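Local coordinates for glutathione S-transferase (Natrialba magadii ATCC 43099, PDB 6GZF), which probably transfers glutathione to or from small molecules, as a Xi-class glutathione transferase of a haloalkaliphilic archaeon, at residues L218-L231 against I265-L278. Numbering follows the deposited sequence.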
loop_
_atom_site.group_PDB
_atom_site.type_symbol
_atom_site.label_atom_id
_atom_site.label_comp_id
_atom_site.label_asym_id
_atom_site.label_seq_id
_atom_site.Cartn_x
_atom_site.Cartn_y
_atom_site.Cartn_z
ATOM N N LEU A 218 -11.165 -2.813 -14.543
ATOM C CA LEU A 218 -9.938 -2.343 -15.177
ATOM C C LEU A 218 -9.463 -3.310 -16.257
ATOM O O LEU A 218 -8.943 -2.891 -17.292
ATOM C CB LEU A 218 -8.839 -2.142 -14.132
ATOM C CG LEU A 218 -9.031 -0.960 -13.180
ATOM C CD1 LEU A 218 -7.987 -0.983 -12.075
ATOM C CD2 LEU A 218 -8.978 0.354 -13.948
ATOM N N ALA A 219 -9.647 -4.603 -16.011
ATOM C CA ALA A 219 -9.247 -5.626 -16.969
ATOM C C ALA A 219 -10.140 -5.596 -18.205
ATOM O O ALA A 219 -9.686 -5.873 -19.316
ATOM C CB ALA A 219 -9.280 -7.001 -16.322
ATOM N N HIS A 220 -11.410 -5.260 -18.004
ATOM C CA HIS A 220 -12.363 -5.181 -19.105
ATOM C C HIS A 220 -11.991 -4.066 -20.073
ATOM O O HIS A 220 -11.860 -4.295 -21.276
ATOM C CB HIS A 220 -13.783 -4.960 -18.578
ATOM C CG HIS A 220 -14.743 -4.475 -19.618
ATOM N ND1 HIS A 220 -14.962 -5.146 -20.803
ATOM C CD2 HIS A 220 -15.539 -3.379 -19.655
ATOM C CE1 HIS A 220 -15.852 -4.487 -21.522
ATOM N NE2 HIS A 220 -16.219 -3.411 -20.849
ATOM N N TRP A 221 -11.813 -2.862 -19.541
ATOM C CA TRP A 221 -11.490 -1.704 -20.366
ATOM C C TRP A 221 -10.080 -1.793 -20.936
ATOM O O TRP A 221 -9.749 -1.101 -21.896
ATOM C CB TRP A 221 -11.658 -0.411 -19.566
ATOM C CG TRP A 221 -13.086 -0.111 -19.227
ATOM C CD1 TRP A 221 -13.656 -0.127 -17.988
ATOM C CD2 TRP A 221 -14.130 0.235 -20.145
ATOM N NE1 TRP A 221 -14.989 0.195 -18.076
ATOM C CE2 TRP A 221 -15.305 0.421 -19.389
ATOM C CE3 TRP A 221 -14.185 0.407 -21.532
ATOM C CZ2 TRP A 221 -16.520 0.771 -19.974
ATOM C CZ3 TRP A 221 -15.392 0.755 -22.111
ATOM C CH2 TRP A 221 -16.544 0.933 -21.331
ATOM N N ASP A 222 -9.250 -2.646 -20.344
ATOM C CA ASP A 222 -7.907 -2.868 -20.860
ATOM C C ASP A 222 -7.972 -3.643 -22.170
ATOM O O ASP A 222 -7.213 -3.370 -23.102
ATOM C CB ASP A 222 -7.046 -3.615 -19.840
ATOM C CG ASP A 222 -5.603 -3.756 -20.288
ATOM O OD1 ASP A 222 -4.882 -2.735 -20.301
ATOM O OD2 ASP A 222 -5.190 -4.885 -20.625
ATOM N N ASP A 223 -8.885 -4.606 -22.239
ATOM C CA ASP A 223 -9.088 -5.380 -23.458
ATOM C C ASP A 223 -9.779 -4.539 -24.524
ATOM O O ASP A 223 -9.526 -4.699 -25.718
ATOM C CB ASP A 223 -9.907 -6.641 -23.171
ATOM C CG ASP A 223 -9.180 -7.617 -22.268
ATOM O OD1 ASP A 223 -7.938 -7.523 -22.164
ATOM O OD2 ASP A 223 -9.849 -8.483 -21.666
ATOM N N VAL A 224 -10.655 -3.643 -24.082
ATOM C CA VAL A 224 -11.385 -2.766 -24.988
ATOM C C VAL A 224 -10.434 -1.770 -25.648
ATOM O O VAL A 224 -10.551 -1.476 -26.838
ATOM C CB VAL A 224 -12.509 -2.003 -24.249
ATOM C CG1 VAL A 224 -13.138 -0.952 -25.153
ATOM C CG2 VAL A 224 -13.562 -2.975 -23.740
ATOM N N LEU A 225 -9.474 -1.277 -24.872
ATOM C CA LEU A 225 -8.538 -0.266 -25.352
ATOM C C LEU A 225 -7.366 -0.867 -26.122
ATOM O O LEU A 225 -6.355 -0.202 -26.343
ATOM C CB LEU A 225 -8.013 0.566 -24.181
ATOM C CG LEU A 225 -9.006 1.552 -23.563
ATOM C CD1 LEU A 225 -8.362 2.327 -22.426
ATOM C CD2 LEU A 225 -9.543 2.496 -24.625
ATOM N N ALA A 226 -7.503 -2.124 -26.528
ATOM C CA ALA A 226 -6.455 -2.792 -27.286
ATOM C C ALA A 226 -6.617 -2.545 -28.782
ATOM O O ALA A 226 -5.650 -2.631 -29.542
ATOM C CB ALA A 226 -6.459 -4.284 -26.993
ATOM N N ASP A 227 -7.840 -2.235 -29.201
ATOM C CA ASP A 227 -8.135 -2.070 -30.621
ATOM C C ASP A 227 -8.765 -0.715 -30.935
ATOM O O ASP A 227 -9.081 -0.426 -32.089
ATOM C CB ASP A 227 -9.049 -3.199 -31.104
ATOM C CG ASP A 227 -8.461 -4.570 -30.842
ATOM O OD1 ASP A 227 -7.429 -4.909 -31.461
ATOM O OD2 ASP A 227 -9.029 -5.310 -30.013
ATOM N N GLN A 228 -8.943 0.112 -29.910
ATOM C CA GLN A 228 -9.421 1.477 -30.102
ATOM C C GLN A 228 -8.661 2.429 -29.184
ATOM O O GLN A 228 -8.400 2.111 -28.023
ATOM C CB GLN A 228 -10.932 1.566 -29.858
ATOM C CG GLN A 228 -11.383 1.162 -28.465
ATOM C CD GLN A 228 -12.868 0.868 -28.400
ATOM O OE1 GLN A 228 -13.365 -0.026 -29.087
ATOM N NE2 GLN A 228 -13.588 1.625 -27.579
ATOM N N ARG A 229 -8.300 3.594 -29.714
ATOM C CA ARG A 229 -7.426 4.523 -29.004
ATOM C C ARG A 229 -8.043 5.055 -27.715
ATOM O O ARG A 229 -7.380 5.108 -26.680
ATOM C CB ARG A 229 -7.045 5.696 -29.911
ATOM C CG ARG A 229 -6.144 6.710 -29.230
ATOM C CD ARG A 229 -5.594 7.735 -30.204
ATOM N NE ARG A 229 -4.635 8.622 -29.554
ATOM C CZ ARG A 229 -3.836 9.465 -30.199
ATOM N NH1 ARG A 229 -3.876 9.540 -31.522
ATOM N NH2 ARG A 229 -2.993 10.233 -29.521
ATOM N N TYR A 230 -9.310 5.446 -27.778
ATOM C CA TYR A 230 -9.981 6.004 -26.612
ATOM C C TYR A 230 -11.159 5.132 -26.180
ATOM O O TYR A 230 -11.492 4.152 -26.848
ATOM C CB TYR A 230 -10.442 7.433 -26.900
ATOM C CG TYR A 230 -9.315 8.350 -27.326
ATOM C CD1 TYR A 230 -8.276 8.654 -26.457
ATOM C CD2 TYR A 230 -9.289 8.906 -28.599
ATOM C CE1 TYR A 230 -7.242 9.488 -26.843
ATOM C CE2 TYR A 230 -8.261 9.742 -28.993
ATOM C CZ TYR A 230 -7.239 10.030 -28.111
ATOM O OH TYR A 230 -6.213 10.862 -28.499
ATOM N N LEU A 231 -11.776 5.491 -25.058
ATOM C CA LEU A 231 -12.850 4.689 -24.477
ATOM C C LEU A 231 -14.061 4.593 -25.398
ATOM O O LEU A 231 -14.602 3.508 -25.612
ATOM C CB LEU A 231 -13.265 5.262 -23.121
ATOM C CG LEU A 231 -12.220 5.133 -22.011
ATOM C CD1 LEU A 231 -12.729 5.745 -20.717
ATOM C CD2 LEU A 231 -11.841 3.677 -21.805
ATOM N N ILE A 265 -1.214 0.064 -12.498
ATOM C CA ILE A 265 -1.816 0.493 -13.753
ATOM C C ILE A 265 -0.765 0.396 -14.854
ATOM O O ILE A 265 -1.069 0.047 -15.997
ATOM C CB ILE A 265 -2.371 1.928 -13.662
ATOM C CG1 ILE A 265 -3.626 1.952 -12.790
ATOM C CG2 ILE A 265 -2.700 2.475 -15.042
ATOM C CD1 ILE A 265 -4.772 1.133 -13.344
ATOM N N ARG A 266 0.484 0.670 -14.488
ATOM C CA ARG A 266 1.589 0.636 -15.440
ATOM C C ARG A 266 1.920 -0.787 -15.891
ATOM O O ARG A 266 2.682 -0.980 -16.837
ATOM C CB ARG A 266 2.835 1.293 -14.840
ATOM C CG ARG A 266 3.594 0.424 -13.851
ATOM C CD ARG A 266 4.895 1.089 -13.428
ATOM N NE ARG A 266 5.615 0.311 -12.423
ATOM C CZ ARG A 266 6.735 0.713 -11.831
ATOM N NH1 ARG A 266 7.268 1.886 -12.145
ATOM N NH2 ARG A 266 7.325 -0.057 -10.927
ATOM N N GLU A 267 1.348 -1.778 -15.215
ATOM C CA GLU A 267 1.565 -3.173 -15.583
ATOM C C GLU A 267 0.558 -3.645 -16.628
ATOM O O GLU A 267 0.757 -4.678 -17.267
ATOM C CB GLU A 267 1.500 -4.072 -14.347
ATOM C CG GLU A 267 2.744 -4.020 -13.477
ATOM C CD GLU A 267 2.746 -5.086 -12.398
ATOM O OE1 GLU A 267 1.884 -5.024 -11.496
ATOM O OE2 GLU A 267 3.611 -5.985 -12.454
ATOM N N PHE A 268 -0.522 -2.887 -16.801
ATOM C CA PHE A 268 -1.509 -3.196 -17.832
ATOM C C PHE A 268 -0.945 -2.916 -19.222
ATOM O O PHE A 268 -0.272 -1.908 -19.439
ATOM C CB PHE A 268 -2.795 -2.397 -17.612
ATOM C CG PHE A 268 -3.678 -2.950 -16.530
ATOM C CD1 PHE A 268 -4.594 -3.951 -16.812
ATOM C CD2 PHE A 268 -3.600 -2.468 -15.233
ATOM C CE1 PHE A 268 -5.410 -4.464 -15.823
ATOM C CE2 PHE A 268 -4.415 -2.978 -14.239
ATOM C CZ PHE A 268 -5.321 -3.976 -14.535
ATOM N N ASP A 269 -1.229 -3.816 -20.160
ATOM C CA ASP A 269 -0.704 -3.711 -21.517
ATOM C C ASP A 269 -1.191 -2.465 -22.250
ATOM O O ASP A 269 -0.448 -1.869 -23.030
ATOM C CB ASP A 269 -1.081 -4.953 -22.331
ATOM C CG ASP A 269 -0.442 -6.220 -21.797
ATOM O OD1 ASP A 269 0.679 -6.140 -21.250
ATOM O OD2 ASP A 269 -1.059 -7.298 -21.927
ATOM N N ASN A 270 -2.434 -2.072 -21.997
ATOM C CA ASN A 270 -3.064 -1.025 -22.792
ATOM C C ASN A 270 -3.470 0.218 -22.000
ATOM O O ASN A 270 -3.525 1.312 -22.558
ATOM C CB ASN A 270 -4.287 -1.595 -23.512
ATOM C CG ASN A 270 -3.949 -2.808 -24.360
ATOM O OD1 ASN A 270 -4.637 -3.828 -24.308
ATOM N ND2 ASN A 270 -2.882 -2.704 -25.143
ATOM N N LEU A 271 -3.754 0.055 -20.712
ATOM C CA LEU A 271 -4.180 1.181 -19.883
ATOM C C LEU A 271 -3.039 2.155 -19.605
ATOM O O LEU A 271 -3.250 3.366 -19.528
ATOM C CB LEU A 271 -4.770 0.683 -18.562
ATOM C CG LEU A 271 -6.116 -0.036 -18.632
ATOM C CD1 LEU A 271 -6.518 -0.554 -17.259
ATOM C CD2 LEU A 271 -7.187 0.888 -19.191
ATOM N N TRP A 272 -1.832 1.622 -19.451
ATOM C CA TRP A 272 -0.660 2.449 -19.168
ATOM C C TRP A 272 -0.224 3.315 -20.358
ATOM O O TRP A 272 0.078 4.493 -20.171
ATOM C CB TRP A 272 0.502 1.569 -18.691
ATOM C CG TRP A 272 1.811 2.296 -18.488
ATOM C CD1 TRP A 272 3.038 1.898 -18.936
ATOM C CD2 TRP A 272 2.024 3.529 -17.783
ATOM N NE1 TRP A 272 3.998 2.804 -18.558
ATOM C CE2 TRP A 272 3.403 3.814 -17.850
ATOM C CE3 TRP A 272 1.184 4.420 -17.103
ATOM C CZ2 TRP A 272 3.960 4.951 -17.268
ATOM C CZ3 TRP A 272 1.742 5.548 -16.526
ATOM C CH2 TRP A 272 3.117 5.802 -16.612
ATOM N N PRO A 273 -0.179 2.749 -21.583
ATOM C CA PRO A 273 0.091 3.657 -22.706
ATOM C C PRO A 273 -1.066 4.628 -22.930
ATOM O O PRO A 273 -0.862 5.743 -23.407
ATOM C CB PRO A 273 0.252 2.711 -23.900
ATOM C CG PRO A 273 0.556 1.378 -23.304
ATOM C CD PRO A 273 -0.198 1.340 -22.018
ATOM N N TYR A 274 -2.272 4.186 -22.587
ATOM C CA TYR A 274 -3.465 5.021 -22.660
ATOM C C TYR A 274 -3.343 6.216 -21.722
ATOM O O TYR A 274 -3.661 7.345 -22.094
ATOM C CB TYR A 274 -4.704 4.186 -22.320
ATOM C CG TYR A 274 -5.984 4.965 -22.126
ATOM C CD1 TYR A 274 -6.723 5.410 -23.215
ATOM C CD2 TYR A 274 -6.473 5.225 -20.852
ATOM C CE1 TYR A 274 -7.902 6.110 -23.039
ATOM C CE2 TYR A 274 -7.650 5.923 -20.667
ATOM C CZ TYR A 274 -8.359 6.363 -21.763
ATOM O OH TYR A 274 -9.531 7.060 -21.580
ATOM N N LEU A 275 -2.872 5.957 -20.507
ATOM C CA LEU A 275 -2.672 7.005 -19.512
ATOM C C LEU A 275 -1.572 7.970 -19.946
ATOM O O LEU A 275 -1.671 9.178 -19.728
ATOM C CB LEU A 275 -2.335 6.391 -18.152
ATOM C CG LEU A 275 -2.007 7.353 -17.008
ATOM C CD1 LEU A 275 -3.170 8.293 -16.745
ATOM C CD2 LEU A 275 -1.647 6.578 -15.751
ATOM N N ARG A 276 -0.523 7.430 -20.558
ATOM C CA ARG A 276 0.552 8.256 -21.093
ATOM C C ARG A 276 0.057 9.073 -22.282
ATOM O O ARG A 276 0.490 10.205 -22.490
ATOM C CB ARG A 276 1.751 7.395 -21.501
ATOM C CG ARG A 276 2.676 7.039 -20.348
ATOM C CD ARG A 276 3.856 6.194 -20.808
ATOM N NE ARG A 276 3.476 4.809 -21.072
ATOM C CZ ARG A 276 3.750 4.158 -22.199
ATOM N NH1 ARG A 276 4.408 4.766 -23.177
ATOM N NH2 ARG A 276 3.367 2.897 -22.347
ATOM N N ASP A 277 -0.858 8.497 -23.053
ATOM C CA ASP A 277 -1.423 9.181 -24.210
ATOM C C ASP A 277 -2.292 10.360 -23.776
ATOM O O ASP A 277 -2.360 11.377 -24.466
ATOM C CB ASP A 277 -2.236 8.206 -25.062
ATOM C CG ASP A 277 -2.598 8.778 -26.419
ATOM O OD1 ASP A 277 -1.999 9.800 -26.817
ATOM O OD2 ASP A 277 -3.481 8.202 -27.092
ATOM N N LEU A 278 -2.948 10.221 -22.628
ATOM C CA LEU A 278 -3.800 11.283 -22.101
ATOM C C LEU A 278 -2.980 12.372 -21.419
ATOM O O LEU A 278 -3.231 13.561 -21.609
ATOM C CB LEU A 278 -4.824 10.717 -21.117
ATOM C CG LEU A 278 -5.816 9.690 -21.660
ATOM C CD1 LEU A 278 -6.825 9.314 -20.589
ATOM C CD2 LEU A 278 -6.513 10.223 -22.895
HETATM O O HOH W 1 -2.864 -6.192 -19.773
HETATM O O HOH W 2 -4.835 6.044 -25.896
#
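Asp-222, in the last turns of helix 204-224, meets the start of helix 271-279 near Asn-270, the two short helical segments crossing at 74° with axes 10.3 Å apart. Its CG stands anti to the backbone N (chi1 -175°), which carries the carboxylate over to the amide of Asn-270, just before the helix, and that of Leu-271, the first in it. There Asp-222 OD1 accepts from Leu-271 N at 3.0 Å, met nearly end-on, and from Asn-270 N on the syn side at 3.1 Å. The carboxylate thus satisfies two amides at the helix start, and helix-end polarity probably favours its negative charge. Water 1 links Asp-222 OD2 to Asp-269 N.

Beside this polar anchor, Leu-218 CB packs on Phe-268 CZ, and Leu-225 CD1 touches Leu-271 CD2. The same methyl, Leu-225 CD1, sits squarely over one face of the Tyr-274 ring in a CH-pi contact, 3.6 Å from its centroid; Leu-278 CG lies over the rim of the opposite face. Farther along, the extended Arg-229 brings its guanidinium side-on to Asp-277, slightly tilted, the two planes only 22° apart. Arg-229 NE reaches Asp-277 OD2 at 2.8 Å and Arg-229 NH2 reaches Asp-277 OD1 at 2.9 Å, both on syn lone pairs. With a leucine here instead of Arg-229, the buried Asp-277 carboxylate would probably lose its charge partner and both side-on bonds. Water 2 adds a bridge from Arg-229 O to Asp-277 OD2.

All of this lies in the helical C-terminal domain of the transferase fold. Trp-221 sends its indole onto helix 177-192, while the Tyr-274 hydroxyl bonds Asp-240 of helix 238-247, which also receives Leu-231 N. Leu-218 and Ile-265 both rest on Phe-250 of helix 250-254.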